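Putative glucosidase lplD, ALPHA-GALACTURONIDASE (Bacillus subtilis, PDB 3FEF) hydrolyses alpha-1,4-linked galacturonides such as digalacturonate as an alpha-galacturonidase of glycoside hydrolase family 4, using NAD(+) and manganese as cofactors. Local coordinates at residues N205-I210 / E386-R391; L354-Q359 / R391-Q396; V362-F367 / I376-L381. All coordinates share one frame; numbering follows the deposited sequence.

Contact 1. Residues N205-I210 / E386-R391; sequences NHFTWI and EMLAAR. With MG (magnesium ion), chain G.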
loop_
_atom_site.group_PDB
_atom_site.type_symbol
_atom_site.label_atom_id
_atom_site.label_comp_id
_atom_site.label_asym_id
_atom_site.label_seq_id
_atom_site.Cartn_x
_atom_site.Cartn_y
_atom_site.Cartn_z
ATOM N N ASN A 205 -15.498 -14.445 -8.517
ATOM C CA ASN A 205 -16.622 -15.360 -8.746
ATOM C C ASN A 205 -16.616 -16.038 -10.130
ATOM O O ASN A 205 -16.390 -15.388 -11.151
ATOM C CB ASN A 205 -17.954 -14.616 -8.516
ATOM C CG ASN A 205 -19.158 -15.553 -8.551
ATOM O OD1 ASN A 205 -19.271 -16.511 -7.755
ATOM N ND2 ASN A 205 -20.039 -15.308 -9.491
ATOM N N HIS A 206 -16.871 -17.342 -10.156
ATOM C CA HIS A 206 -16.804 -18.159 -11.385
ATOM C C HIS A 206 -15.408 -18.324 -11.970
ATOM O O HIS A 206 -15.240 -18.981 -12.996
ATOM C CB HIS A 206 -17.783 -17.655 -12.466
ATOM C CG HIS A 206 -19.221 -17.789 -12.073
ATOM N ND1 HIS A 206 -20.224 -17.031 -12.628
ATOM C CD2 HIS A 206 -19.812 -18.562 -11.130
ATOM C CE1 HIS A 206 -21.380 -17.360 -12.074
ATOM N NE2 HIS A 206 -21.156 -18.292 -11.167
ATOM N N PHE A 207 -14.415 -17.722 -11.327
ATOM C CA PHE A 207 -13.017 -17.852 -11.746
ATOM C C PHE A 207 -12.178 -18.010 -10.466
ATOM O O PHE A 207 -11.278 -17.216 -10.187
ATOM C CB PHE A 207 -12.579 -16.614 -12.529
ATOM C CG PHE A 207 -11.303 -16.805 -13.336
ATOM C CD1 PHE A 207 -11.210 -17.817 -14.296
ATOM C CD2 PHE A 207 -10.213 -15.962 -13.144
ATOM C CE1 PHE A 207 -10.040 -17.991 -15.047
ATOM C CE2 PHE A 207 -9.048 -16.132 -13.880
ATOM C CZ PHE A 207 -8.966 -17.153 -14.841
ATOM N N THR A 208 -12.536 -19.036 -9.692
ATOM C CA THR A 208 -11.929 -19.369 -8.426
ATOM C C THR A 208 -10.954 -20.533 -8.565
ATOM O O THR A 208 -11.129 -21.411 -9.415
ATOM C CB THR A 208 -13.009 -19.802 -7.413
ATOM O OG1 THR A 208 -14.001 -20.565 -8.110
ATOM C CG2 THR A 208 -13.681 -18.594 -6.783
ATOM N N TRP A 209 -9.933 -20.543 -7.709
ATOM C CA TRP A 209 -8.860 -21.507 -7.822
ATOM C C TRP A 209 -8.488 -22.049 -6.459
ATOM O O TRP A 209 -8.512 -21.335 -5.447
ATOM C CB TRP A 209 -7.635 -20.848 -8.475
ATOM C CG TRP A 209 -7.956 -20.390 -9.867
ATOM C CD1 TRP A 209 -8.692 -19.294 -10.223
ATOM C CD2 TRP A 209 -7.570 -21.034 -11.089
ATOM N NE1 TRP A 209 -8.789 -19.221 -11.593
ATOM C CE2 TRP A 209 -8.106 -20.272 -12.149
ATOM C CE3 TRP A 209 -6.826 -22.183 -11.387
ATOM C CZ2 TRP A 209 -7.926 -20.622 -13.486
ATOM C CZ3 TRP A 209 -6.642 -22.531 -12.719
ATOM C CH2 TRP A 209 -7.187 -21.758 -13.752
ATOM N N ILE A 210 -8.101 -23.310 -6.444
ATOM C CA ILE A 210 -7.684 -23.941 -5.219
ATOM C C ILE A 210 -6.211 -24.209 -5.315
ATOM O O ILE A 210 -5.755 -24.979 -6.164
ATOM C CB ILE A 210 -8.481 -25.251 -4.977
ATOM C CG1 ILE A 210 -9.961 -24.913 -4.797
ATOM C CG2 ILE A 210 -7.913 -26.001 -3.779
ATOM C CD1 ILE A 210 -10.952 -26.165 -4.809
ATOM N N GLU A 386 -3.473 -14.801 -12.232
ATOM C CA GLU A 386 -3.532 -13.481 -11.615
ATOM C C GLU A 386 -3.530 -12.371 -12.689
ATOM O O GLU A 386 -4.214 -11.358 -12.561
ATOM C CB GLU A 386 -2.361 -13.327 -10.627
ATOM C CG GLU A 386 -2.112 -11.930 -10.106
ATOM C CD GLU A 386 -0.777 -11.833 -9.381
ATOM O OE1 GLU A 386 -0.592 -12.456 -8.303
ATOM O OE2 GLU A 386 0.108 -11.135 -9.897
HETATM N N MSE A 387 -2.786 -12.575 -13.760
HETATM C CA MSE A 387 -2.840 -11.645 -14.886
HETATM C C MSE A 387 -4.243 -11.582 -15.497
HETATM O O MSE A 387 -4.781 -10.510 -15.774
HETATM C CB MSE A 387 -1.813 -12.033 -15.953
HETATM C CG MSE A 387 -0.363 -11.848 -15.521
HETATM SE SE MSE A 387 0.858 -12.982 -16.572
HETATM C CE MSE A 387 0.308 -12.377 -18.340
ATOM N N LEU A 388 -4.857 -12.739 -15.704
ATOM C CA LEU A 388 -6.211 -12.721 -16.226
ATOM C C LEU A 388 -7.193 -12.066 -15.239
ATOM O O LEU A 388 -8.079 -11.290 -15.639
ATOM C CB LEU A 388 -6.646 -14.140 -16.619
ATOM C CG LEU A 388 -6.058 -14.613 -17.956
ATOM C CD1 LEU A 388 -6.017 -16.147 -18.051
ATOM C CD2 LEU A 388 -6.819 -13.987 -19.140
ATOM N N ALA A 389 -7.042 -12.377 -13.956
ATOM C CA ALA A 389 -7.995 -11.909 -12.941
ATOM C C ALA A 389 -7.909 -10.389 -12.781
ATOM O O ALA A 389 -8.935 -9.748 -12.628
ATOM C CB ALA A 389 -7.762 -12.589 -11.612
ATOM N N ALA A 390 -6.688 -9.826 -12.825
ATOM C CA ALA A 390 -6.516 -8.378 -12.765
ATOM C C ALA A 390 -7.194 -7.724 -13.960
ATOM O O ALA A 390 -7.829 -6.682 -13.856
ATOM C CB ALA A 390 -5.012 -7.979 -12.699
ATOM N N ARG A 391 -7.076 -8.365 -15.105
ATOM C CA ARG A 391 -7.725 -7.874 -16.302
ATOM C C ARG A 391 -9.264 -7.813 -16.188
ATOM O O ARG A 391 -9.869 -6.794 -16.500
ATOM C CB ARG A 391 -7.288 -8.742 -17.459
ATOM C CG ARG A 391 -7.888 -8.329 -18.769
ATOM C CD ARG A 391 -7.060 -8.892 -19.886
ATOM N NE ARG A 391 -7.801 -8.788 -21.128
ATOM C CZ ARG A 391 -7.535 -9.515 -22.205
ATOM N NH1 ARG A 391 -6.555 -10.414 -22.195
ATOM N NH2 ARG A 391 -8.272 -9.346 -23.282
HETATM MG MG MG G . -22.457 -18.973 -9.394
HETATM O O HOH W 1 -23.182 -21.064 -10.155
HETATM O O HOH W 2 -23.995 -19.711 -7.745
HETATM O O HOH W 3 -22.537 -16.696 -8.861
#
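Where strand 207-215 leaves the metal site, its first residue, Phe207, leans a corner of its ring on helix 383-405 at Leu388 and Ala389. The evidence is a small set of apolar approaches: CE2 of Phe207 stands 4.2 Å from CB of Leu388, with CZ at a similar separation, and the same CE2 lies 4.4 Å from CB of Ala389. Leu388 arrives obliquely, and the two side chains run at about a right angle to each other. No hydrogen bond crosses, and the surface buried is only 106 Å², so this is light packing, though all three residues are buried. CB of Phe207 points toward the helix, and a first torsion that sets CG anti to the backbone N (chi1 -164°) places CE2 and CZ beside Leu388. Trp209, two residues on, directs its indole edge at one face of the phenyl ring, NE1 standing 3.6 Å above the plane and over its centre; Phe276 also stacks with Phe207.

The strand belongs to the C-terminal part of the family 4 fold, and the residue just before it is a metal ligand. NE2 of His206 binds the magnesium ion at 2.3 Å, beside three waters and Cys169 SG; manganese is the ion with which activity was demonstrated. The other ring nitrogen, ND1, is hydrogen-bonded to Thr110 OG1, so both nitrogens are engaged and the rotation of the imidazole is fixed, while His272 stacks on the ring. The helix segment itself lies at a subunit interface, where the selenomethionine Met387 packs on Ala398 of the second subunit.

Contact 2. Residues L354-Q359 / R391-Q396; sequences LNLPIQ and RHISNQ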
loop_
_atom_site.group_PDB
_atom_site.type_symbol
_atom_site.label_atom_id
_atom_site.label_comp_id
_atom_site.label_asym_id
_atom_site.label_seq_id
_atom_site.Cartn_x
_atom_site.Cartn_y
_atom_site.Cartn_z
ATOM N N LEU A 354 -3.680 -11.744 -2.721
ATOM C CA LEU A 354 -2.486 -10.927 -3.018
ATOM C C LEU A 354 -2.436 -10.399 -4.444
ATOM O O LEU A 354 -2.831 -11.097 -5.370
ATOM C CB LEU A 354 -1.197 -11.746 -2.751
ATOM C CG LEU A 354 -0.852 -12.047 -1.294
ATOM C CD1 LEU A 354 0.531 -12.783 -1.113
ATOM C CD2 LEU A 354 -0.887 -10.747 -0.505
ATOM N N ASN A 355 -1.893 -9.188 -4.612
ATOM C CA ASN A 355 -1.626 -8.610 -5.934
ATOM C C ASN A 355 -2.875 -8.319 -6.763
ATOM O O ASN A 355 -2.805 -8.278 -7.977
ATOM C CB ASN A 355 -0.685 -9.509 -6.769
ATOM C CG ASN A 355 0.516 -9.993 -5.993
ATOM O OD1 ASN A 355 1.134 -9.248 -5.224
ATOM N ND2 ASN A 355 0.863 -11.254 -6.192
ATOM N N LEU A 356 -4.020 -8.150 -6.120
ATOM C CA LEU A 356 -5.258 -7.820 -6.838
ATOM C C LEU A 356 -5.751 -6.526 -6.239
ATOM O O LEU A 356 -5.564 -6.307 -5.052
ATOM C CB LEU A 356 -6.308 -8.926 -6.658
ATOM C CG LEU A 356 -6.692 -9.879 -7.806
ATOM C CD1 LEU A 356 -5.531 -10.275 -8.693
ATOM C CD2 LEU A 356 -7.410 -11.118 -7.289
ATOM N N PRO A 357 -6.380 -5.654 -7.042
ATOM C CA PRO A 357 -6.681 -4.327 -6.488
ATOM C C PRO A 357 -7.491 -4.403 -5.194
ATOM O O PRO A 357 -8.333 -5.293 -5.018
ATOM C CB PRO A 357 -7.529 -3.653 -7.577
ATOM C CG PRO A 357 -7.298 -4.442 -8.827
ATOM C CD PRO A 357 -6.862 -5.834 -8.425
ATOM N N ILE A 358 -7.259 -3.468 -4.289
ATOM C CA ILE A 358 -8.038 -3.453 -3.084
ATOM C C ILE A 358 -9.463 -2.884 -3.307
ATOM O O ILE A 358 -9.684 -2.068 -4.208
ATOM C CB ILE A 358 -7.259 -2.776 -1.944
ATOM C CG1 ILE A 358 -7.913 -1.487 -1.504
ATOM C CG2 ILE A 358 -5.814 -2.583 -2.334
ATOM C CD1 ILE A 358 -8.006 -1.447 -0.006
ATOM N N GLN A 359 -10.422 -3.359 -2.506
ATOM C CA GLN A 359 -11.847 -3.031 -2.678
ATOM C C GLN A 359 -12.553 -3.903 -3.712
ATOM O O GLN A 359 -13.767 -4.063 -3.671
ATOM C CB GLN A 359 -12.000 -1.596 -3.135
ATOM C CG GLN A 359 -11.245 -0.628 -2.294
ATOM C CD GLN A 359 -12.109 -0.138 -1.216
ATOM O OE1 GLN A 359 -12.492 -0.900 -0.319
ATOM N NE2 GLN A 359 -12.480 1.137 -1.299
ATOM N N ARG A 391 -7.076 -8.365 -15.105
ATOM C CA ARG A 391 -7.725 -7.874 -16.302
ATOM C C ARG A 391 -9.264 -7.813 -16.188
ATOM O O ARG A 391 -9.869 -6.794 -16.500
ATOM C CB ARG A 391 -7.288 -8.742 -17.459
ATOM C CG ARG A 391 -7.888 -8.329 -18.769
ATOM C CD ARG A 391 -7.060 -8.892 -19.886
ATOM N NE ARG A 391 -7.801 -8.788 -21.128
ATOM C CZ ARG A 391 -7.535 -9.515 -22.205
ATOM N NH1 ARG A 391 -6.555 -10.414 -22.195
ATOM N NH2 ARG A 391 -8.272 -9.346 -23.282
ATOM N N HIS A 392 -9.893 -8.907 -15.746
ATOM C CA HIS A 392 -11.347 -8.933 -15.529
ATOM C C HIS A 392 -11.781 -7.968 -14.434
ATOM O O HIS A 392 -12.812 -7.308 -14.524
ATOM C CB HIS A 392 -11.820 -10.353 -15.165
ATOM C CG HIS A 392 -11.719 -11.327 -16.297
ATOM N ND1 HIS A 392 -12.585 -11.312 -17.368
ATOM C CD2 HIS A 392 -10.846 -12.345 -16.529
ATOM C CE1 HIS A 392 -12.250 -12.269 -18.216
ATOM N NE2 HIS A 392 -11.204 -12.916 -17.728
ATOM N N ILE A 393 -11.015 -7.926 -13.360
ATOM C CA ILE A 393 -11.284 -6.940 -12.339
ATOM C C ILE A 393 -11.289 -5.496 -12.885
ATOM O O ILE A 393 -12.229 -4.750 -12.606
ATOM C CB ILE A 393 -10.363 -7.135 -11.131
ATOM C CG1 ILE A 393 -10.815 -8.394 -10.368
ATOM C CG2 ILE A 393 -10.403 -5.896 -10.222
ATOM C CD1 ILE A 393 -9.914 -8.778 -9.256
ATOM N N SER A 394 -10.271 -5.113 -13.666
ATOM C CA SER A 394 -10.298 -3.830 -14.399
ATOM C C SER A 394 -11.651 -3.593 -15.044
ATOM O O SER A 394 -12.245 -2.538 -14.901
ATOM C CB SER A 394 -9.295 -3.842 -15.555
ATOM O OG SER A 394 -8.064 -3.386 -15.116
ATOM N N ASN A 395 -12.099 -4.581 -15.806
ATOM C CA ASN A 395 -13.380 -4.514 -16.507
ATOM C C ASN A 395 -14.591 -4.387 -15.597
ATOM O O ASN A 395 -15.508 -3.572 -15.843
ATOM C CB ASN A 395 -13.513 -5.720 -17.436
ATOM C CG ASN A 395 -12.450 -5.712 -18.500
ATOM O OD1 ASN A 395 -11.754 -4.696 -18.674
ATOM N ND2 ASN A 395 -12.274 -6.839 -19.188
ATOM N N GLN A 396 -14.597 -5.193 -14.545
ATOM C CA GLN A 396 -15.654 -5.123 -13.531
ATOM C C GLN A 396 -15.710 -3.760 -12.817
ATOM O O GLN A 396 -16.784 -3.197 -12.653
ATOM C CB GLN A 396 -15.511 -6.295 -12.545
ATOM C CG GLN A 396 -15.773 -7.650 -13.242
ATOM C CD GLN A 396 -15.333 -8.870 -12.412
ATOM O OE1 GLN A 396 -14.729 -8.729 -11.353
ATOM N NE2 GLN A 396 -15.611 -10.071 -12.923
#
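The pyrrolidine ring of Pro357 meets Ile393 at one corner: its CG lies 3.7 Å from CG2 of Ile393, while its CD is 4.0 Å from the same methyl. One residue earlier on the helix, the imidazole of His392 is set edge-to-face with Phe276, and its NE2 is hydrogen-bonded to Phe276 O.

Ile393 carries the helix side of the contact by dividing its two branches between two partners. CG2 stands anti to the backbone N (chi1 -72° for CG1) and takes Pro357. The longer branch ends in CD1, which comes 3.7 Å from CG of Leu356 and 4.0 Å from its CD2, the two side chains crossing at about a right angle. Leu356 holds this position with chi1 at -108°, away from a staggered value. No hydrogen bond joins the segments, and Ile393 alone supplies 64 of the 119 Å² buried. Cut back to an alanine, this position would probably leave Leu356 and Pro357 without their partner and open a gap between the 354-359 loop and the helix.

The backbones stay well apart, with CA of Pro357 and CA of Ile393 separated by 7.9 Å, so side chains alone bridge the space. Pro357 is exposed, whereas Leu356 and Ile393 are buried. On the loop side, Pro357 O is hydrogen-bonded to Asn349 ND2, and Asn355 ND2 to Glu386 OE1 on the same helix. Irregular segment 354-359 links strand 341-348 to strand 361-369 and lies along helix 383-405, whose Ser394 and Asn395 pack on Met387 of the second subunit, while Gln396 touches helix 149-159.

Contact 3. Residues V362-F367 / I376-L381; sequences VETNAF and ILSGAL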
loop_
_atom_site.group_PDB
_atom_site.type_symbol
_atom_site.label_atom_id
_atom_site.label_comp_id
_atom_site.label_asym_id
_atom_site.label_seq_id
_atom_site.Cartn_x
_atom_site.Cartn_y
_atom_site.Cartn_z
ATOM N N VAL A 362 -13.545 -10.026 -4.324
ATOM C CA VAL A 362 -12.894 -11.319 -4.521
ATOM C C VAL A 362 -13.578 -12.438 -3.692
ATOM O O VAL A 362 -14.247 -12.174 -2.680
ATOM C CB VAL A 362 -11.386 -11.205 -4.190
ATOM C CG1 VAL A 362 -10.691 -10.175 -5.158
ATOM C CG2 VAL A 362 -11.215 -10.730 -2.754
ATOM N N GLU A 363 -13.430 -13.677 -4.142
ATOM C CA GLU A 363 -13.962 -14.832 -3.435
ATOM C C GLU A 363 -12.852 -15.578 -2.686
ATOM O O GLU A 363 -11.895 -16.035 -3.309
ATOM C CB GLU A 363 -14.668 -15.781 -4.447
ATOM C CG GLU A 363 -15.447 -16.973 -3.819
ATOM C CD GLU A 363 -16.519 -17.573 -4.753
ATOM O OE1 GLU A 363 -16.872 -16.946 -5.786
ATOM O OE2 GLU A 363 -17.041 -18.672 -4.434
ATOM N N THR A 364 -12.973 -15.667 -1.353
ATOM C CA THR A 364 -12.082 -16.483 -0.510
ATOM C C THR A 364 -12.890 -17.087 0.622
ATOM O O THR A 364 -14.072 -16.764 0.797
ATOM C CB THR A 364 -10.950 -15.666 0.175
ATOM O OG1 THR A 364 -11.529 -14.696 1.050
ATOM C CG2 THR A 364 -10.067 -14.958 -0.844
ATOM N N ASN A 365 -12.253 -17.970 1.384
ATOM C CA ASN A 365 -12.797 -18.354 2.676
ATOM C C ASN A 365 -12.904 -17.158 3.599
ATOM O O ASN A 365 -12.128 -16.200 3.488
ATOM C CB ASN A 365 -11.944 -19.437 3.321
ATOM C CG ASN A 365 -12.152 -20.778 2.663
ATOM O OD1 ASN A 365 -13.232 -21.053 2.126
ATOM N ND2 ASN A 365 -11.128 -21.599 2.660
ATOM N N ALA A 366 -13.887 -17.212 4.496
ATOM C CA ALA A 366 -14.085 -16.178 5.483
ATOM C C ALA A 366 -14.594 -16.840 6.758
ATOM O O ALA A 366 -15.254 -17.876 6.711
ATOM C CB ALA A 366 -15.065 -15.143 4.978
ATOM N N PHE A 367 -14.226 -16.258 7.893
ATOM C CA PHE A 367 -14.621 -16.748 9.204
ATOM C C PHE A 367 -15.889 -15.997 9.539
ATOM O O PHE A 367 -15.928 -14.767 9.469
ATOM C CB PHE A 367 -13.551 -16.421 10.258
ATOM C CG PHE A 367 -13.956 -16.803 11.679
ATOM C CD1 PHE A 367 -14.343 -18.103 11.976
ATOM C CD2 PHE A 367 -13.928 -15.873 12.707
ATOM C CE1 PHE A 367 -14.714 -18.478 13.282
ATOM C CE2 PHE A 367 -14.306 -16.237 14.016
ATOM C CZ PHE A 367 -14.699 -17.543 14.298
ATOM N N ILE A 376 -10.242 -14.600 5.221
ATOM C CA ILE A 376 -9.032 -15.293 5.597
ATOM C C ILE A 376 -7.980 -15.032 4.508
ATOM O O ILE A 376 -8.264 -15.165 3.322
ATOM C CB ILE A 376 -9.350 -16.802 5.731
ATOM C CG1 ILE A 376 -10.223 -17.026 6.979
ATOM C CG2 ILE A 376 -8.078 -17.639 5.783
ATOM C CD1 ILE A 376 -10.897 -18.380 7.061
ATOM N N LEU A 377 -6.792 -14.596 4.917
ATOM C CA LEU A 377 -5.693 -14.358 3.988
ATOM C C LEU A 377 -5.356 -15.652 3.243
ATOM O O LEU A 377 -4.999 -16.645 3.853
ATOM C CB LEU A 377 -4.468 -13.809 4.727
ATOM C CG LEU A 377 -4.718 -12.472 5.433
ATOM C CD1 LEU A 377 -3.412 -11.869 5.964
ATOM C CD2 LEU A 377 -5.443 -11.472 4.509
ATOM N N SER A 378 -5.511 -15.632 1.931
ATOM C CA SER A 378 -5.422 -16.844 1.136
ATOM C C SER A 378 -4.242 -16.899 0.166
ATOM O O SER A 378 -4.122 -17.851 -0.590
ATOM C CB SER A 378 -6.741 -17.039 0.391
ATOM O OG SER A 378 -7.787 -17.231 1.350
ATOM N N GLY A 379 -3.391 -15.868 0.170
ATOM C CA GLY A 379 -2.193 -15.866 -0.665
ATOM C C GLY A 379 -2.422 -15.445 -2.112
ATOM O O GLY A 379 -3.325 -14.674 -2.391
ATOM N N ALA A 380 -1.572 -15.943 -3.011
ATOM C CA ALA A 380 -1.546 -15.559 -4.423
ATOM C C ALA A 380 -2.118 -16.632 -5.355
ATOM O O ALA A 380 -2.036 -17.819 -5.081
ATOM C CB ALA A 380 -0.076 -15.237 -4.869
ATOM N N LEU A 381 -2.650 -16.195 -6.490
ATOM C CA LEU A 381 -3.018 -17.090 -7.581
ATOM C C LEU A 381 -1.763 -17.479 -8.348
ATOM O O LEU A 381 -0.726 -16.865 -8.167
ATOM C CB LEU A 381 -3.984 -16.351 -8.509
ATOM C CG LEU A 381 -5.357 -16.017 -7.868
ATOM C CD1 LEU A 381 -6.001 -14.794 -8.539
ATOM C CD2 LEU A 381 -6.276 -17.224 -7.944
HETATM O O HOH W 4 -9.818 -19.109 0.791
#
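Ile376 lies along the backbone of strand 361-369, and its side chain can be traced atom by atom against residues 365 to 367. Its CB stands 3.6 Å from Asn365 O. CG1, anti to the carbonyl carbon (chi1 -71°), is 4.1 Å from that same oxygen and begins to pass Phe367 N. At the tip, CD1 reaches 4.0 Å from Ala366 C, and it meets Asn365 CB at a similar separation, so the branch runs over the strand's main chain.

The backbone of the same residue makes the direct bond: Ile376 N donates to Asn365 O at 3.0 Å, nearly straight at 165°. Thr364 OG1 gives that oxygen a second hydrogen bond, 2.9 Å long, from 39° out of the carbonyl plane. The two donors come from opposite faces, so the buried acceptor is gripped twice.

Two residues further on, Ser378 turns its OG back to Ile376 O, donating at 2.9 Å, and it packs against CB and CG2 of Thr364. The same OG accepts from a water 2.8 Å away, which in turn takes the N-H of Asn365 at 2.8 Å. Where the two segments have begun to diverge, this water joins them. The amide of Asn365 points elsewhere, with ND2 bonded to Val199 O.

The bond at Asn365 continues the antiparallel register of the hairpin made by strands 361-369 and 372-375, in which Phe367 pairs with Gln374. Strand 361-369 is the central one of three, with 341-348 beyond it; strand 197-202 touches Thr364, Asn365 and Ser378. Leu377 forms backbone hydrogen bonds with the third subunit, and Ile376 packs on Gln374 of that subunit.

Read from the N terminus, the chain passes the metal site and enters strand 207-215, where contact 1 opens; it closes 176 residues later on helix 383-405. Contact 2 starts inside that loop, at 354-359, but ends on the helix just beyond, so the two cross, sharing Arg391. Contact 3, a short hairpin closure between 362-367 and 376-381, is nested within both. The three are also in direct touch: Leu354 N approaches Gly379 O, and Leu381 packs on both Trp209 and Leu356. Helix 383-405 thus gathers the metal-site strand and the 354-359 loop, while Leu381, at the end of contact 3, ties the hairpin sheet to each of them.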